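PDB 5C86: kelch domain-containing protein from Colletotrichum graminicola M1.001, which oxidises alcohols as a member of the copper-dependent galactose oxidase and glyoxal oxidase family (AA5), modelled here in its metal-free form. Local coordinates for residues V10-V15 with G26-W31; K46-L51 with A62-T67; V168-M173 with P194-N199; D176-L181 with S221-S226; R384-S389 with T404-G409. All coordinates share one frame; numbering follows the deposited sequence.

Contact 1 (V10-V15 with G26-W31)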
# COMPACT_ATOMS: atom_id res chain seq x y z
N VAL A 10 -20.49 -3.59 2.03
CA VAL A 10 -20.38 -3.38 0.62
C VAL A 10 -20.05 -4.77 0.07
O VAL A 10 -19.15 -5.44 0.59
CB VAL A 10 -19.25 -2.36 0.36
CG1 VAL A 10 -18.70 -2.37 -1.06
CG2 VAL A 10 -19.78 -0.98 0.76
N LYS A 11 -20.72 -5.18 -0.98
CA LYS A 11 -20.52 -6.53 -1.50
C LYS A 11 -20.12 -6.51 -2.94
O LYS A 11 -20.78 -5.93 -3.80
CB LYS A 11 -21.84 -7.31 -1.34
CG LYS A 11 -21.66 -8.71 -0.77
CD LYS A 11 -22.75 -9.66 -1.30
CE LYS A 11 -24.15 -9.12 -1.01
NZ LYS A 11 -25.18 -9.78 -1.87
N PHE A 12 -18.99 -7.10 -3.27
CA PHE A 12 -18.54 -7.13 -4.58
C PHE A 12 -18.91 -8.48 -5.26
O PHE A 12 -18.96 -9.48 -4.59
CB PHE A 12 -16.98 -6.99 -4.64
CG PHE A 12 -16.49 -5.56 -4.42
CD1 PHE A 12 -16.41 -4.65 -5.47
CD2 PHE A 12 -16.04 -5.20 -3.17
CE1 PHE A 12 -15.99 -3.34 -5.25
CE2 PHE A 12 -15.60 -3.90 -2.94
CZ PHE A 12 -15.56 -2.99 -3.98
N PRO A 13 -18.95 -8.49 -6.58
CA PRO A 13 -19.24 -9.76 -7.28
C PRO A 13 -17.97 -10.61 -7.41
O PRO A 13 -18.06 -11.73 -7.95
CB PRO A 13 -19.68 -9.29 -8.64
CG PRO A 13 -18.85 -8.04 -8.89
CD PRO A 13 -18.85 -7.37 -7.54
N VAL A 14 -16.78 -10.12 -6.95
CA VAL A 14 -15.51 -10.95 -6.98
C VAL A 14 -14.87 -10.74 -5.60
O VAL A 14 -15.17 -9.75 -4.89
CB VAL A 14 -14.50 -10.58 -8.04
CG1 VAL A 14 -15.09 -10.57 -9.45
CG2 VAL A 14 -13.88 -9.17 -7.83
N VAL A 15 -14.06 -11.69 -5.09
CA VAL A 15 -13.45 -11.50 -3.80
C VAL A 15 -12.33 -10.43 -4.04
O VAL A 15 -11.48 -10.56 -4.93
CB VAL A 15 -12.82 -12.79 -3.25
CG1 VAL A 15 -12.21 -12.55 -1.90
CG2 VAL A 15 -13.90 -13.91 -3.17
N GLY A 26 -11.03 8.76 -7.20
CA GLY A 26 -11.08 8.09 -5.94
C GLY A 26 -11.97 6.85 -5.82
O GLY A 26 -12.25 6.41 -4.75
N ASN A 27 -12.41 6.32 -6.96
CA ASN A 27 -13.16 5.08 -6.93
C ASN A 27 -12.23 3.93 -6.47
O ASN A 27 -11.02 4.00 -6.59
CB ASN A 27 -13.82 4.92 -8.31
CG ASN A 27 -14.89 5.98 -8.53
OD1 ASN A 27 -15.55 6.39 -7.59
ND2 ASN A 27 -15.13 6.30 -9.80
N LEU A 28 -12.84 2.86 -6.05
CA LEU A 28 -12.05 1.66 -5.59
C LEU A 28 -12.19 0.54 -6.63
O LEU A 28 -13.31 -0.01 -6.83
CB LEU A 28 -12.58 1.19 -4.28
CG LEU A 28 -11.75 0.08 -3.56
CD1 LEU A 28 -10.36 0.59 -3.09
CD2 LEU A 28 -12.60 -0.46 -2.44
N LEU A 29 -11.09 0.23 -7.21
CA LEU A 29 -10.98 -0.89 -8.18
C LEU A 29 -10.50 -2.14 -7.48
O LEU A 29 -9.49 -2.10 -6.77
CB LEU A 29 -10.03 -0.59 -9.33
CG LEU A 29 -9.82 -1.58 -10.49
CD1 LEU A 29 -11.10 -1.74 -11.27
CD2 LEU A 29 -8.76 -1.06 -11.39
N VAL A 30 -11.23 -3.24 -7.65
CA VAL A 30 -10.87 -4.51 -7.03
C VAL A 30 -10.70 -5.60 -8.09
O VAL A 30 -11.39 -5.55 -9.14
CB VAL A 30 -11.83 -4.92 -5.94
CG1 VAL A 30 -12.21 -3.75 -5.06
CG2 VAL A 30 -13.11 -5.59 -6.51
N TRP A 31 -9.88 -6.59 -7.80
CA TRP A 31 -9.81 -7.75 -8.70
C TRP A 31 -9.46 -9.00 -7.95
O TRP A 31 -8.89 -8.99 -6.87
CB TRP A 31 -8.88 -7.56 -9.86
CG TRP A 31 -7.39 -7.50 -9.63
CD1 TRP A 31 -6.55 -8.56 -9.63
CD2 TRP A 31 -6.58 -6.33 -9.41
NE1 TRP A 31 -5.26 -8.16 -9.48
CE2 TRP A 31 -5.26 -6.79 -9.31
CE3 TRP A 31 -6.85 -4.96 -9.27
CZ2 TRP A 31 -4.15 -5.94 -9.10
CZ3 TRP A 31 -5.74 -4.08 -9.05
CH2 TRP A 31 -4.42 -4.59 -9.01
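Phe12 and Val30 meet across a buried seam between two neighbouring blades of the kelch beta-propeller. Strand 5-11 is the edge strand that the N-terminus adds to the sheet of strands 336-340, 346-350 and 364-369, while strand 28-31 belongs to the next blade. Following 10-15 in order, the chain leaves strand 5-11 at Phe12, whose side chain sets off toward 26-31. With CG anti to the carbonyl carbon (chi1 -77°), the ring is laid over the valine. Val30 CG2 sits 3.9 Å from the centroid of the Phe12 ring and 24° off the normal, a CH-pi contact over one face. Val30 CG1 shares that face nearer the rim, 3.6 Å from Phe12 CZ, so both methyl branches press on the ring. Leu28 adds a looser touch, its CD2 standing 4.2 Å from Phe12 CZ. Beyond the ring, Ser50 and Tyr52 of strand 47-52 also touch Phe12. Pro13 turns the chain, and Val14 then points one branch inward: its CG2 reaches Val30 CG2 at 3.9 Å, the two valines passing alongside and running opposite ways. At Val15 the side chain turns away, about 6 Å from that of His335, a copper-binding residue. What remains across the seam at this end is backbone against backbone, Val15 O lying 3.6 Å from Trp31 O.

Contact 2 (K46-L51 with A62-T67)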
# COMPACT_ATOMS: atom_id res chain seq x y z
N LYS A 46 -6.86 -14.32 -17.83
CA LYS A 46 -7.71 -13.13 -17.82
C LYS A 46 -7.95 -12.76 -16.37
O LYS A 46 -7.69 -13.57 -15.48
CB LYS A 46 -9.05 -13.43 -18.58
CG LYS A 46 -10.00 -14.34 -17.85
CD LYS A 46 -11.05 -14.91 -18.86
CE LYS A 46 -12.18 -15.54 -18.10
NZ LYS A 46 -13.20 -16.16 -19.03
N THR A 47 -8.49 -11.57 -16.15
CA THR A 47 -8.91 -11.15 -14.80
C THR A 47 -10.26 -10.51 -14.75
O THR A 47 -10.51 -9.59 -15.60
CB THR A 47 -7.85 -10.13 -14.20
OG1 THR A 47 -6.52 -10.58 -14.40
CG2 THR A 47 -8.15 -9.85 -12.74
N TYR A 48 -11.03 -10.89 -13.78
CA TYR A 48 -12.28 -10.27 -13.38
C TYR A 48 -12.00 -9.09 -12.44
O TYR A 48 -11.28 -9.25 -11.48
CB TYR A 48 -13.24 -11.22 -12.73
CG TYR A 48 -13.90 -12.12 -13.75
CD1 TYR A 48 -13.29 -13.31 -14.14
CD2 TYR A 48 -15.14 -11.75 -14.31
CE1 TYR A 48 -13.95 -14.16 -15.07
CE2 TYR A 48 -15.78 -12.58 -15.24
CZ TYR A 48 -15.18 -13.78 -15.60
OH TYR A 48 -15.79 -14.60 -16.52
N THR A 49 -12.70 -7.97 -12.69
CA THR A 49 -12.57 -6.73 -11.88
C THR A 49 -13.91 -6.19 -11.59
O THR A 49 -14.92 -6.47 -12.32
CB THR A 49 -11.66 -5.68 -12.49
OG1 THR A 49 -12.36 -4.97 -13.54
CG2 THR A 49 -10.36 -6.23 -13.00
N SER A 50 -14.01 -5.40 -10.54
CA SER A 50 -15.23 -4.67 -10.22
C SER A 50 -14.81 -3.33 -9.63
O SER A 50 -13.65 -3.15 -9.21
CB SER A 50 -16.12 -5.45 -9.29
OG SER A 50 -17.23 -4.73 -8.77
N LEU A 51 -15.69 -2.35 -9.71
CA LEU A 51 -15.41 -0.96 -9.30
C LEU A 51 -16.45 -0.46 -8.36
O LEU A 51 -17.66 -0.58 -8.69
CB LEU A 51 -15.38 -0.09 -10.52
CG LEU A 51 -15.01 1.39 -10.32
CD1 LEU A 51 -13.52 1.49 -10.13
CD2 LEU A 51 -15.45 2.30 -11.48
N ALA A 62 -19.12 -7.63 -12.40
CA ALA A 62 -17.79 -8.12 -12.68
C ALA A 62 -17.57 -8.16 -14.17
O ALA A 62 -18.44 -8.66 -14.91
CB ALA A 62 -17.57 -9.50 -12.07
N ILE A 63 -16.47 -7.60 -14.65
CA ILE A 63 -16.09 -7.70 -16.03
C ILE A 63 -14.73 -8.30 -16.22
O ILE A 63 -13.85 -8.17 -15.34
CB ILE A 63 -16.16 -6.32 -16.78
CG1 ILE A 63 -15.03 -5.39 -16.35
CG2 ILE A 63 -17.55 -5.68 -16.55
CD1 ILE A 63 -15.10 -3.96 -16.90
N VAL A 64 -14.49 -8.88 -17.39
CA VAL A 64 -13.22 -9.30 -17.81
C VAL A 64 -12.42 -8.14 -18.34
O VAL A 64 -12.35 -7.83 -19.54
CB VAL A 64 -13.23 -10.52 -18.78
CG1 VAL A 64 -11.80 -10.87 -19.17
CG2 VAL A 64 -13.91 -11.69 -18.14
N GLN A 65 -11.76 -7.43 -17.42
CA GLN A 65 -11.21 -6.15 -17.81
C GLN A 65 -9.84 -6.35 -18.34
O GLN A 65 -9.31 -5.49 -19.02
CB GLN A 65 -11.16 -5.18 -16.59
CG GLN A 65 -11.01 -3.74 -17.05
CD GLN A 65 -10.73 -2.80 -15.91
OE1 GLN A 65 -10.77 -3.21 -14.72
NE2 GLN A 65 -10.51 -1.52 -16.24
N ASN A 66 -9.20 -7.52 -18.02
CA ASN A 66 -7.94 -7.85 -18.56
C ASN A 66 -8.09 -9.21 -19.27
O ASN A 66 -8.41 -10.19 -18.64
CB ASN A 66 -6.85 -7.97 -17.45
CG ASN A 66 -5.49 -8.05 -18.04
OD1 ASN A 66 -5.29 -8.58 -19.16
ND2 ASN A 66 -4.49 -7.50 -17.38
N THR A 67 -7.91 -9.17 -20.60
CA THR A 67 -8.17 -10.37 -21.44
C THR A 67 -6.96 -11.21 -21.70
O THR A 67 -7.12 -12.27 -22.36
CB THR A 67 -8.73 -9.92 -22.86
OG1 THR A 67 -7.70 -9.28 -23.65
CG2 THR A 67 -9.97 -9.13 -22.66
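Thr49 and Gln65 make the one side-chain hydrogen bond of this pairing: Thr49 OG1 donates to Gln65 OE1 at 2.6 Å, tilted 27° out of the carbonyl plane. The hydroxyl sits between the backbone N and the carbonyl carbon of its own residue, while the glutamine chain runs extended and crosses the threonine at about a right angle. On the other face of the hairpin, Val64 CG2 lies over the Tyr48 ring, 3.7 Å from its centroid and 21° off the normal, and Val64 CG1 meets Lys46 CB at 3.8 Å. Ala62 CB touches the same tyrosine at CD2.

These side chains are placed by an antiparallel backbone pairing. Thr49 and Ile63 form a hydrogen-bonded pair, with Thr49 N reaching Ile63 O at 2.9 Å and Ile63 N reaching Thr49 O at 3.0 Å. Farther along, Gln65 and Asn66 both face Thr47 in a classic beta bulge. Thr47 N donates to Asn66 O at 2.8 Å, but Thr47 O receives only weak bonds from the N atoms of Gln65 and Asn66. The inverse gamma turn centred on Val64 accompanies this shift, and the short strand axes stand 109° apart. Strands 47-52 and 63-66 are the outer hairpin of their propeller blade.

Farther out, Gln65 NE2 is held by Ser106 O and Glu104 O, and Thr47 OG1 bonds to His69 O. The carboxamide is thus gripped at both ends, which implies a fixed rotation with OE1 presented to the threonine hydroxyl.

Contact 3 (V168-M173 with P194-N199)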
# COMPACT_ATOMS: atom_id res chain seq x y z
N VAL A 168 16.30 -13.42 1.45
CA VAL A 168 15.47 -14.61 1.62
C VAL A 168 15.38 -14.96 3.11
O VAL A 168 16.35 -14.98 3.87
CB VAL A 168 16.07 -15.76 0.78
CG1 VAL A 168 15.34 -17.08 0.98
CG2 VAL A 168 16.15 -15.39 -0.68
N MET A 169 14.16 -15.30 3.56
CA MET A 169 13.96 -15.72 4.95
C MET A 169 14.58 -17.11 5.19
O MET A 169 14.82 -17.86 4.26
CB MET A 169 12.47 -15.86 5.23
CG MET A 169 11.71 -14.59 4.95
SD MET A 169 10.57 -14.22 6.25
CE MET A 169 9.92 -15.79 6.84
N GLN A 170 14.73 -17.42 6.47
CA GLN A 170 15.39 -18.68 6.86
C GLN A 170 14.52 -19.90 6.60
O GLN A 170 15.05 -20.94 6.31
CB GLN A 170 15.79 -18.59 8.35
CG GLN A 170 16.97 -17.72 8.73
CD GLN A 170 17.44 -17.92 10.19
OE1 GLN A 170 17.18 -18.94 10.81
NE2 GLN A 170 18.15 -16.93 10.71
N ARG A 171 13.20 -19.79 6.68
CA ARG A 171 12.27 -20.91 6.73
C ARG A 171 11.04 -20.63 5.88
O ARG A 171 10.65 -19.45 5.66
CB ARG A 171 11.71 -21.11 8.17
CG ARG A 171 12.76 -21.23 9.27
CD ARG A 171 12.06 -21.13 10.63
NE ARG A 171 12.91 -20.98 11.81
CZ ARG A 171 13.52 -19.86 12.22
NH1 ARG A 171 13.46 -18.68 11.58
NH2 ARG A 171 14.22 -19.93 13.34
N GLY A 172 10.36 -21.71 5.56
CA GLY A 172 8.97 -21.69 5.10
C GLY A 172 8.86 -21.47 3.60
O GLY A 172 9.84 -21.34 2.86
N MET A 173 7.60 -21.47 3.19
CA MET A 173 7.19 -21.25 1.79
C MET A 173 7.47 -19.85 1.33
O MET A 173 7.47 -18.90 2.11
CB MET A 173 5.68 -21.49 1.64
CG MET A 173 5.34 -22.89 2.02
SD MET A 173 3.69 -22.95 2.69
CE MET A 173 2.71 -21.93 1.55
N PRO A 194 10.49 -9.03 4.92
CA PRO A 194 10.21 -9.61 6.23
C PRO A 194 11.35 -10.30 6.92
O PRO A 194 11.34 -10.47 8.12
CB PRO A 194 9.10 -10.69 5.92
CG PRO A 194 9.40 -11.05 4.48
CD PRO A 194 9.76 -9.72 3.85
N SER A 195 12.34 -10.72 6.15
CA SER A 195 13.56 -11.27 6.82
C SER A 195 14.03 -10.24 7.85
O SER A 195 13.98 -9.05 7.63
CB SER A 195 14.66 -11.42 5.79
OG SER A 195 15.86 -11.88 6.42
N LYS A 196 14.62 -10.73 8.93
CA LYS A 196 15.20 -9.90 9.93
C LYS A 196 16.45 -9.20 9.40
O LYS A 196 16.84 -8.18 9.99
CB LYS A 196 15.54 -10.70 11.22
CG LYS A 196 16.59 -11.74 11.04
CD LYS A 196 16.50 -12.67 12.25
CE LYS A 196 17.45 -13.81 12.22
NZ LYS A 196 16.98 -14.74 13.32
N LYS A 197 17.06 -9.69 8.34
CA LYS A 197 18.16 -9.04 7.64
C LYS A 197 17.64 -8.06 6.61
O LYS A 197 17.02 -8.49 5.61
CB LYS A 197 19.02 -10.07 6.92
CG LYS A 197 19.79 -10.92 7.92
CD LYS A 197 20.57 -12.02 7.24
CE LYS A 197 19.77 -13.25 6.93
NZ LYS A 197 20.07 -13.79 5.57
N MET A 198 17.83 -6.76 6.87
CA MET A 198 17.45 -5.71 5.92
C MET A 198 18.60 -5.40 4.97
O MET A 198 19.76 -5.49 5.37
CB MET A 198 17.08 -4.44 6.68
CG MET A 198 16.10 -4.68 7.82
SD MET A 198 15.45 -3.20 8.59
CE MET A 198 16.90 -2.53 9.40
N ASN A 199 18.29 -4.97 3.77
CA ASN A 199 19.29 -4.76 2.70
C ASN A 199 18.93 -3.57 1.89
O ASN A 199 17.76 -3.38 1.51
CB ASN A 199 19.34 -5.94 1.82
CG ASN A 199 19.92 -7.17 2.52
OD1 ASN A 199 21.16 -7.30 2.65
ND2 ASN A 199 19.09 -8.01 3.06
O HOH W 1 17.66 -12.62 4.64
O HOH W 2 13.71 -15.65 12.68
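Met169 packs against Pro194 in the close part of this contact, where a loop meets the turn leading into strand 197-202. The methionine chain bends at chi2 (-135°) and again at chi3, bringing SD to 3.8 Å from Pro194 CG and equally near Pro194 CB, the two side chains crossing at about a right angle. A cis peptide bond precedes Pro194. Ser195 N lies 3.9 Å from the same Met169 SD.

Toward the outside, direct contact gives way to water. One molecule donates to Val168 O at 2.8 Å and accepts from Ser195 OG at 2.6 Å, bridging the segments; a further bond from Lys197 NZ belongs to one of two modelled conformers and is less certain. Ser195 OG meanwhile accepts from Lys197 N, an ST turn that orients the hydroxyl. On the exposed side Gln170 NE2 comes 3.5 Å from Lys196 CE. A second water accepts from Arg171 NH1 and, weakly, from Lys196 NZ, which also has a long, weak ion pair with Glu219.

Asp220 accepts the backbone N-H of Gln170 and that of Lys196, tying the segments together. The 168-173 loop lies between strands 155-158 and 181-183, and 194-199 follows strand 188-191 and runs into strand 197-202, whose neighbour 208-214 touches Lys196 and Lys197.

Contact 4 (D176-L181 with S221-S226)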
# COMPACT_ATOMS: atom_id res chain seq x y z
N ASP A 176 11.36 -15.80 -0.43
CA ASP A 176 11.83 -14.67 -1.18
C ASP A 176 10.71 -13.71 -1.53
O ASP A 176 10.93 -12.80 -2.35
CB ASP A 176 12.43 -15.21 -2.47
CG ASP A 176 11.42 -15.98 -3.34
OD1 ASP A 176 10.25 -16.38 -2.91
OD2 ASP A 176 11.81 -16.26 -4.53
N SER A 177 9.52 -13.87 -0.98
CA SER A 177 8.34 -13.17 -1.51
C SER A 177 7.85 -12.08 -0.53
O SER A 177 8.25 -12.07 0.68
CB SER A 177 7.26 -14.19 -1.77
OG SER A 177 7.79 -15.07 -2.79
N HIS A 178 6.96 -11.22 -1.01
CA HIS A 178 6.35 -10.14 -0.24
C HIS A 178 7.41 -9.29 0.49
O HIS A 178 7.18 -8.88 1.63
CB HIS A 178 5.30 -10.64 0.74
CG HIS A 178 4.31 -11.57 0.16
ND1 HIS A 178 3.67 -11.39 -1.04
CD2 HIS A 178 3.87 -12.74 0.65
CE1 HIS A 178 2.80 -12.36 -1.21
NE2 HIS A 178 2.95 -13.23 -0.24
N ALA A 179 8.51 -9.00 -0.16
CA ALA A 179 9.49 -8.11 0.46
C ALA A 179 8.89 -6.74 0.84
O ALA A 179 7.99 -6.20 0.12
CB ALA A 179 10.67 -7.90 -0.45
N TRP A 180 9.36 -6.21 1.97
CA TRP A 180 8.91 -4.89 2.46
C TRP A 180 9.78 -3.81 1.74
O TRP A 180 10.68 -3.27 2.32
CB TRP A 180 9.05 -4.81 3.95
CG TRP A 180 8.38 -5.82 4.78
CD1 TRP A 180 7.61 -6.87 4.37
CD2 TRP A 180 8.51 -5.95 6.17
NE1 TRP A 180 7.17 -7.60 5.44
CE2 TRP A 180 7.75 -7.08 6.58
CE3 TRP A 180 9.18 -5.21 7.14
CZ2 TRP A 180 7.63 -7.44 7.94
CZ3 TRP A 180 9.05 -5.58 8.46
CH2 TRP A 180 8.32 -6.67 8.86
N LEU A 181 9.48 -3.52 0.51
CA LEU A 181 10.28 -2.59 -0.31
C LEU A 181 9.85 -1.13 -0.12
O LEU A 181 8.65 -0.78 -0.17
CB LEU A 181 10.14 -2.91 -1.74
CG LEU A 181 10.51 -4.32 -2.23
CD1 LEU A 181 10.39 -4.42 -3.73
CD2 LEU A 181 11.91 -4.67 -1.78
N SER A 221 9.58 -12.20 9.63
CA SER A 221 8.22 -11.72 9.87
C SER A 221 7.45 -11.69 8.55
O SER A 221 6.88 -10.68 8.15
CB SER A 221 8.30 -10.29 10.42
OG SER A 221 8.83 -10.25 11.73
N MET A 222 7.26 -12.87 7.97
CA MET A 222 6.55 -12.98 6.72
C MET A 222 5.11 -12.54 6.92
O MET A 222 4.49 -12.94 7.89
CB MET A 222 6.57 -14.41 6.23
CG MET A 222 5.83 -14.64 4.90
SD MET A 222 6.39 -13.67 3.49
CE MET A 222 7.99 -14.38 3.17
N CYS A 223 4.63 -11.71 6.00
CA CYS A 223 3.27 -11.16 6.02
C CYS A 223 2.98 -10.40 7.28
O CYS A 223 1.83 -10.32 7.72
CB CYS A 223 2.22 -12.21 5.73
SG CYS A 223 2.49 -12.91 4.04
N GLY A 224 4.08 -9.84 7.85
CA GLY A 224 4.01 -8.62 8.67
C GLY A 224 3.72 -7.48 7.75
O GLY A 224 3.63 -7.66 6.54
N VAL A 225 3.48 -6.31 8.30
CA VAL A 225 3.13 -5.11 7.54
C VAL A 225 4.10 -4.00 7.82
O VAL A 225 4.74 -3.94 8.90
CB VAL A 225 1.71 -4.68 7.82
CG1 VAL A 225 0.71 -5.67 7.29
CG2 VAL A 225 1.44 -4.43 9.27
N SER A 226 4.21 -3.08 6.91
CA SER A 226 5.08 -1.90 7.06
C SER A 226 4.54 -0.74 6.30
O SER A 226 3.86 -0.93 5.26
CB SER A 226 6.52 -2.18 6.64
OG SER A 226 6.71 -2.34 5.24
O HOH W 3 5.79 -9.79 4.05
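His178 and Cys223 touch where sulfur contacts gather round the histidine. Cys223 SG lies 3.7 Å from His178 CD2 and approaches the ring obliquely; Met222 SD, slightly farther from the same carbon, stands at the ring's edge, 80° off its normal. The methionine starts away from the other segment and is folded back by bends at chi2 (57°) and chi3, which also carries its CE to 3.4 Å from Ser177 O.

A water forms the polar bridge. It accepts from Trp180 NE1 at 2.9 Å, in the plane of the indole at its edge, and from Cys223 N at 3.0 Å, and it donates to His178 O at 2.9 Å. Three bonds therefore hold it in place and satisfy the indole N-H.

The first segment and most of the second are loop, running into propeller strands 181-183 and 225-230 close to the copper site, which is empty in this model: the His178 ring meets that of Tyr120, a copper ligand, and its side chain is about 4 Å from that of another, His423. His178 NE2 is hydrogen-bonded to Tyr245 OH.

Plain packing is carried by the indole. Its edge faces the type II turn from Ser221 to Gly224, with Trp180 CZ2 3.3 Å from Ser221 O, the carbonyl that also accepts from Gly224 N. Gly224, with no side chain, lets the six-membered part lie close to the turn. Ser226 CB sits above one face of the Trp180 ring toward the rim, while Ser226 OG, bonded to Trp182 NE1, comes near Trp180 CB.

Contact 5 (R384-S389 with T404-G409)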
# COMPACT_ATOMS: atom_id res chain seq x y z
N ARG A 384 -16.42 19.08 8.38
CA ARG A 384 -15.08 18.95 7.78
C ARG A 384 -14.74 20.22 7.06
O ARG A 384 -15.59 20.80 6.37
CB ARG A 384 -15.07 17.76 6.84
CG ARG A 384 -15.39 16.46 7.53
CD ARG A 384 -15.44 15.24 6.61
NE ARG A 384 -14.12 14.93 6.09
CZ ARG A 384 -13.79 13.78 5.55
NH1 ARG A 384 -14.77 12.86 5.35
NH2 ARG A 384 -12.56 13.55 5.17
N PRO A 385 -13.43 20.56 7.03
CA PRO A 385 -13.02 21.62 6.12
C PRO A 385 -13.06 21.16 4.68
O PRO A 385 -13.21 19.96 4.40
CB PRO A 385 -11.60 21.92 6.64
CG PRO A 385 -11.10 20.63 7.14
CD PRO A 385 -12.30 19.88 7.69
N VAL A 386 -12.97 22.09 3.74
CA VAL A 386 -13.05 21.85 2.32
C VAL A 386 -11.88 22.59 1.58
O VAL A 386 -11.73 23.79 1.77
CB VAL A 386 -14.39 22.35 1.76
CG1 VAL A 386 -14.46 22.20 0.27
CG2 VAL A 386 -15.57 21.56 2.45
N ILE A 387 -11.19 21.87 0.70
CA ILE A 387 -10.26 22.53 -0.24
C ILE A 387 -11.06 23.03 -1.41
O ILE A 387 -11.68 22.20 -2.14
CB ILE A 387 -9.16 21.56 -0.71
CG1 ILE A 387 -8.38 21.15 0.49
CG2 ILE A 387 -8.30 22.26 -1.83
CD1 ILE A 387 -7.30 20.10 0.15
N GLN A 388 -11.08 24.38 -1.53
CA GLN A 388 -11.74 25.16 -2.59
C GLN A 388 -10.92 25.22 -3.88
O GLN A 388 -11.44 25.16 -4.99
CB GLN A 388 -12.01 26.60 -2.11
CG GLN A 388 -12.80 27.42 -3.16
CD GLN A 388 -12.88 28.90 -2.84
OE1 GLN A 388 -12.40 29.34 -1.81
NE2 GLN A 388 -13.49 29.67 -3.73
N SER A 389 -9.60 25.32 -3.75
CA SER A 389 -8.77 25.29 -4.96
C SER A 389 -7.34 24.76 -4.68
O SER A 389 -6.89 24.80 -3.55
CB SER A 389 -8.75 26.69 -5.61
OG SER A 389 -8.08 27.63 -4.84
N THR A 404 -6.33 26.63 -1.33
CA THR A 404 -7.30 27.64 -0.77
C THR A 404 -8.44 26.86 -0.11
O THR A 404 -9.07 26.06 -0.77
CB THR A 404 -7.84 28.48 -1.89
OG1 THR A 404 -6.74 29.13 -2.54
CG2 THR A 404 -8.78 29.52 -1.34
N MET A 405 -8.63 27.10 1.16
CA MET A 405 -9.65 26.48 2.01
C MET A 405 -10.90 27.30 1.93
O MET A 405 -10.86 28.53 1.85
CB MET A 405 -9.18 26.35 3.44
CG MET A 405 -7.83 25.62 3.59
SD MET A 405 -7.86 23.96 2.84
CE MET A 405 -9.12 23.22 3.86
N GLN A 406 -12.01 26.61 2.05
CA GLN A 406 -13.34 27.27 2.06
C GLN A 406 -13.53 28.21 3.23
O GLN A 406 -14.06 29.34 3.03
CB GLN A 406 -14.39 26.18 2.04
CG GLN A 406 -15.84 26.74 2.00
CD GLN A 406 -16.78 25.56 2.02
OE1 GLN A 406 -16.93 24.94 1.02
NE2 GLN A 406 -17.22 25.14 3.17
N ASP A 407 -13.12 27.78 4.42
CA ASP A 407 -13.33 28.46 5.69
C ASP A 407 -11.96 28.86 6.29
O ASP A 407 -11.03 28.07 6.35
CB ASP A 407 -14.02 27.53 6.70
CG ASP A 407 -15.12 26.65 6.07
OD1 ASP A 407 -16.15 27.31 5.75
OD2 ASP A 407 -14.94 25.37 5.81
N ALA A 408 -11.84 30.05 6.83
CA ALA A 408 -10.60 30.47 7.53
C ALA A 408 -10.32 29.63 8.70
O ALA A 408 -11.22 29.21 9.42
CB ALA A 408 -10.70 31.94 7.95
N GLY A 409 -9.05 29.34 8.95
CA GLY A 409 -8.66 28.65 10.11
C GLY A 409 -7.14 28.45 10.17
O GLY A 409 -6.45 28.93 9.31
O HOH W 4 -12.54 24.83 5.06
O HOH W 5 -5.28 27.83 -4.54
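Thr404 O accepts from two successive backbone N-H groups, Gln388 N at 2.7 Å and Ser389 N at 3.1 Å. This is a classic beta bulge between strands 387-390 and 400-405 of the galactose oxidase-like E-set domain. The two donors approach differently: Gln388 N nearly along the C=O axis, Ser389 N on a lone pair in the carbonyl plane (C=O...N 140°). Thr404 N returns a bond to Ser389 O, and past the bulge Gln406 N reaches Val386 O at 2.8 Å.

Water extends the pairing. One molecule accepts from the N atoms of Val386 and Asp407 and donates to Asp407 OD2 at 2.6 Å, linking the segments where the direct pairing ends. Another lies 2.8 Å from Thr404 OG1; its link to Ser389 OG is doubtful, since that serine has two modelled conformers.

Met405, buried beside Ile387 and Pro385, curls at chi1, chi2 and chi3, all near -60°, bringing SD to 3.7 Å from Ile387 CG1 and CE to 3.9 Å from Pro385 CB. Gln406, exposed, runs extended past Val386, OE1 lying 3.7 Å from Val386 CB. Both apolar side-chain pairs across the contact thus involve Met405, while the doubly used Thr404 O implies that the extra residue of the bulge is taken in with both backbone N-H groups still bonded.

Contacts 1 and 4 are buried, whereas contacts 2, 3 and 5 are partly open to solvent. Contacts 1 and 2 adjoin: strands 28-31 and 47-52 are neighbours in one blade, and Val30 N probably donates to Ser50 O at 2.9 Å. Contacts 3 and 4 interlock, their segments alternating along the chain, with Pro194 O probably accepting from Ser221 N at 2.9 Å. Contact 5 stands apart in the E-set domain, its centre about 46 Å from that of contact 3. Regular strand pairing, each time broken by a bulge, governs contacts 2 and 5; contact 1 is made by apolar side chains, with CH-pi packing on Phe12, and the loop contacts 3 and 4 depend on sulfur packing and bridging water.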